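PDB 3RR6: 2-hydroxyhepta-2,4-diene-1,7-dioate isomerase from Mycobacterium abscessus, which is of unknown function but belongs to the fumarylacetoacetate hydrolase family and may be a metal-binding isomerase or acetylpyruvate hydrolase. Local coordinates for residues E188-V193 and R198-T203. Residues are numbered along the deposited sequence; the frame is centred on the assembly and turned at random.
Sequences EIRTEV and RQRSRT. With EDO (1,2-ethanediol), chain J; EDO (1,2-ethanediol), chain Q.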
ATOM      1  N   GLU A 188       4.117  13.643   3.264  1.00 15.15           N
ATOM      2  CA  GLU A 188       4.317  13.760   1.812  1.00 15.95           C
ATOM      3  C   GLU A 188       4.276  12.398   1.144  1.00 15.02           C
ATOM      4  O   GLU A 188       4.836  11.419   1.660  1.00 14.90           O
ATOM      5  CB  GLU A 188       5.644  14.441   1.447  1.00 16.49           C
ATOM      6  CG  GLU A 188       5.729  14.741  -0.061  1.00 19.14           C
ATOM      7  CD  GLU A 188       7.084  15.235  -0.541  1.00 23.70           C
ATOM      8  OE1 GLU A 188       7.238  16.458  -0.652  1.00 26.85           O
ATOM      9  OE2 GLU A 188       7.964  14.395  -0.851  1.00 28.77           O
ATOM     10  N   ILE A 189       3.616  12.345  -0.010  1.00 14.71           N
ATOM     11  CA  ILE A 189       3.603  11.166  -0.864  1.00 14.27           C
ATOM     12  C   ILE A 189       4.023  11.605  -2.260  1.00 14.55           C
ATOM     13  O   ILE A 189       3.539  12.624  -2.761  1.00 14.46           O
ATOM     14  CB  ILE A 189       2.207  10.469  -0.868  1.00 13.97           C
ATOM     15  CG1 ILE A 189       2.194   9.284  -1.835  1.00 15.01           C
ATOM     16  CG2 ILE A 189       1.077  11.454  -1.204  1.00 14.91           C
ATOM     17  CD1 ILE A 189       1.002   8.373  -1.629  1.00 16.39           C
ATOM     18  N   ARG A 190       4.942  10.869  -2.879  1.00 14.26           N
ATOM     19  CA  ARG A 190       5.354  11.223  -4.234  1.00 14.86           C
ATOM     20  C   ARG A 190       5.651   9.995  -5.078  1.00 14.58           C
ATOM     21  O   ARG A 190       6.102   8.969  -4.561  1.00 15.33           O
ATOM     22  CB  ARG A 190       6.532  12.204  -4.208  1.00 16.73           C
ATOM     23  CG  ARG A 190       7.888  11.603  -4.189  1.00 19.23           C
ATOM     24  CD  ARG A 190       8.957  12.656  -4.498  1.00 20.22           C
ATOM     25  NE  ARG A 190      10.263  12.037  -4.367  1.00 22.41           N
ATOM     26  CZ  ARG A 190      10.911  11.857  -3.218  1.00 23.94           C
ATOM     27  NH1 ARG A 190      10.405  12.280  -2.066  1.00 24.14           N
ATOM     28  NH2 ARG A 190      12.092  11.264  -3.230  1.00 26.67           N
ATOM     29  N   THR A 191       5.375  10.095  -6.374  1.00 13.19           N
ATOM     30  CA  THR A 191       5.625   9.000  -7.308  1.00 13.38           C
ATOM     31  C   THR A 191       6.582   9.484  -8.377  1.00 13.63           C
ATOM     32  O   THR A 191       6.385  10.578  -8.923  1.00 13.52           O
ATOM     33  CB  THR A 191       4.332   8.544  -7.986  1.00 13.00           C
ATOM     34  OG1 THR A 191       3.394   8.143  -6.984  1.00 13.59           O
ATOM     35  CG2 THR A 191       4.593   7.378  -8.947  1.00 14.01           C
ATOM     36  N   GLU A 192       7.612   8.682  -8.650  1.00 13.85           N
ATOM     37  CA  GLU A 192       8.590   8.985  -9.696  1.00 14.38           C
ATOM     38  C   GLU A 192       8.629   7.870 -10.732  1.00 14.22           C
ATOM     39  O   GLU A 192       8.527   6.697 -10.396  1.00 13.94           O
ATOM     40  CB  GLU A 192       9.994   9.188  -9.101  1.00 15.08           C
ATOM     41  CG  GLU A 192      10.118  10.342  -8.137  1.00 16.67           C
ATOM     42  CD  GLU A 192      11.534  10.534  -7.596  1.00 22.07           C
ATOM     43  OE1 GLU A 192      12.459   9.809  -8.034  1.00 26.24           O
ATOM     44  OE2 GLU A 192      11.722  11.432  -6.742  1.00 24.51           O
ATOM     45  N   VAL A 193       8.778   8.248 -11.996  1.00 13.91           N
ATOM     46  CA  VAL A 193       9.022   7.295 -13.074  1.00 14.55           C
ATOM     47  C   VAL A 193      10.348   7.699 -13.709  1.00 15.32           C
ATOM     48  O   VAL A 193      10.492   8.821 -14.206  1.00 15.39           O
ATOM     49  CB  VAL A 193       7.896   7.299 -14.113  1.00 14.25           C
ATOM     50  CG1 VAL A 193       8.239   6.389 -15.306  1.00 15.14           C
ATOM     51  CG2 VAL A 193       6.576   6.883 -13.476  1.00 15.05           C
ATOM     52  N   ARG A 198       6.036  12.468 -10.985  1.00 14.46           N
ATOM     53  CA  ARG A 198       4.723  12.410 -11.634  0.50 14.61           C
ATOM     54  C   ARG A 198       3.611  12.826 -10.682  1.00 14.39           C
ATOM     55  O   ARG A 198       2.659  13.484 -11.090  1.00 14.74           O
ATOM     56  CB  ARG A 198       4.430  10.985 -12.112  0.50 14.82           C
ATOM     57  CG  ARG A 198       5.302  10.499 -13.248  0.50 16.04           C
ATOM     58  CD  ARG A 198       4.787  10.968 -14.595  0.50 16.74           C
ATOM     59  NE  ARG A 198       5.519  10.323 -15.673  0.50 17.77           N
ATOM     60  CZ  ARG A 198       5.156   9.170 -16.233  0.50 14.20           C
ATOM     61  NH1 ARG A 198       4.045   8.534 -15.840  0.50 11.44           N
ATOM     62  NH2 ARG A 198       5.907   8.665 -17.195  0.50 15.60           N
ATOM     63  N   GLN A 199       3.705  12.382  -9.425  1.00 13.35           N
ATOM     64  CA  GLN A 199       2.716  12.725  -8.402  1.00 13.20           C
ATOM     65  C   GLN A 199       3.440  13.274  -7.192  1.00 13.10           C
ATOM     66  O   GLN A 199       4.498  12.772  -6.833  1.00 13.36           O
ATOM     67  CB  GLN A 199       1.934  11.482  -7.945  1.00 12.83           C
ATOM     68  CG  GLN A 199       1.242  10.710  -9.063  1.00 12.75           C
ATOM     69  CD  GLN A 199       0.435   9.535  -8.541  1.00 13.47           C
ATOM     70  OE1 GLN A 199       0.956   8.414  -8.376  1.00 13.56           O
ATOM     71  NE2 GLN A 199      -0.847   9.774  -8.288  1.00 12.68           N
ATOM     72  N   ARG A 200       2.858  14.278  -6.550  1.00 13.43           N
ATOM     73  CA  ARG A 200       3.331  14.745  -5.238  1.00 13.91           C
ATOM     74  C   ARG A 200       2.187  15.439  -4.509  1.00 13.90           C
ATOM     75  O   ARG A 200       1.599  16.397  -5.020  1.00 14.99           O
ATOM     76  CB  ARG A 200       4.528  15.699  -5.346  1.00 14.16           C
ATOM     77  CG  ARG A 200       5.204  15.950  -3.989  1.00 14.71           C
ATOM     78  CD  ARG A 200       6.153  17.141  -3.987  1.00 15.41           C
ATOM     79  NE  ARG A 200       7.294  16.967  -4.872  1.00 16.57           N
ATOM     80  CZ  ARG A 200       8.526  16.608  -4.509  1.00 18.12           C
ATOM     81  NH1 ARG A 200       8.836  16.322  -3.246  1.00 19.72           N
ATOM     82  NH2 ARG A 200       9.465  16.519  -5.428  1.00 18.06           N
ATOM     83  N   SER A 201       1.867  14.949  -3.320  1.00 13.74           N
ATOM     84  CA  SER A 201       0.836  15.560  -2.503  1.00 14.27           C
ATOM     85  C   SER A 201       1.142  15.282  -1.038  1.00 14.20           C
ATOM     86  O   SER A 201       2.249  14.865  -0.706  1.00 14.23           O
ATOM     87  CB  SER A 201      -0.535  15.020  -2.892  1.00 14.60           C
ATOM     88  OG  SER A 201      -1.564  15.797  -2.285  1.00 17.79           O
ATOM     89  N   ARG A 202       0.180  15.551  -0.167  1.00 14.21           N
ATOM     90  CA  ARG A 202       0.326  15.256   1.250  1.00 14.28           C
ATOM     91  C   ARG A 202      -0.954  14.582   1.735  1.00 14.11           C
ATOM     92  O   ARG A 202      -2.046  14.885   1.252  1.00 13.72           O
ATOM     93  CB  ARG A 202       0.593  16.533   2.055  1.00 15.11           C
ATOM     94  CG  ARG A 202       1.835  17.316   1.624  1.00 16.52           C
ATOM     95  CD  ARG A 202       2.180  18.418   2.624  1.00 17.71           C
ATOM     96  NE  ARG A 202       2.664  17.843   3.872  1.00 18.32           N
ATOM     97  CZ  ARG A 202       3.901  17.394   4.078  1.00 19.13           C
ATOM     98  NH1 ARG A 202       4.828  17.481   3.127  1.00 21.16           N
ATOM     99  NH2 ARG A 202       4.214  16.860   5.252  1.00 20.28           N
ATOM    100  N   THR A 203      -0.816  13.676   2.692  1.00 13.97           N
ATOM    101  CA  THR A 203      -1.977  12.923   3.176  1.00 13.97           C
ATOM    102  C   THR A 203      -2.950  13.792   3.987  1.00 14.58           C
ATOM    103  O   THR A 203      -4.047  13.354   4.319  1.00 14.00           O
ATOM    104  CB  THR A 203      -1.551  11.695   4.012  1.00 13.98           C
ATOM    105  OG1 THR A 203      -0.825  12.128   5.165  1.00 14.75           O
ATOM    106  CG2 THR A 203      -0.685  10.727   3.191  1.00 14.85           C
TER
HETATM  107  C1  EDO J 270      12.610  16.014  -4.426  1.00 39.20           C
HETATM  108  O1  EDO J 270      12.194  15.176  -5.510  1.00 38.59           O
HETATM  109  C2  EDO J 270      12.510  15.234  -3.123  1.00 39.12           C
HETATM  110  O2  EDO J 270      11.554  15.864  -2.265  1.00 39.12           O
HETATM  111  C1  EDO Q 277       2.083  18.360  -6.866  0.50 16.33           C
HETATM  112  O1  EDO Q 277       0.994  18.724  -5.983  0.50 10.45           O
HETATM  113  C2  EDO Q 277       1.857  18.551  -8.366  0.50 17.53           C
HETATM  114  O2  EDO Q 277       2.096  17.332  -9.092  0.50 21.21           O
HETATM  115  O   HOH W   1       4.852  18.481   0.302  1.00 24.09           O
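E188 and R200 each hold CG anti to the backbone N (chi1 -171° and -168°); the glutamate stays extended while the arginine bends at chi3 (-64°), carrying its NH1 to 3.0 Å from E188 OE1. This salt bridge lies in the guanidinium plane but meets the carboxylate from above its plane. R190, alongside R200, lays CD over one face of that guanidinium; its NE binds E192 OE2 at 2.9 Å, so acidic neighbours probably offset the nearness of two arginines. Long, flexible charged chains suit this more open face, where an ethanediol, probably from the crystallisation liquor, takes two bonds from R200. On the opposite face I189, T191 and Q199 are uncharged, as suits their burial: apolar I189 packs on I250, while T191 OG1 donates to Q199 OE1 (2.8 Å), an amide oxygen that also accepts from G119 N. Paired backbone bonds between I189 and S201 hold the antiparallel hairpin, whose classic beta bulge sets R198 N and Q199 N on T191 O, at 2.8 and 3.3 Å respectively. Strand 196-202 is an edge strand of the chain's five-stranded mixed sheet; 188-193 lies between it and strand 245-250, with T191 and V193 packing on H117 of strand 115-125.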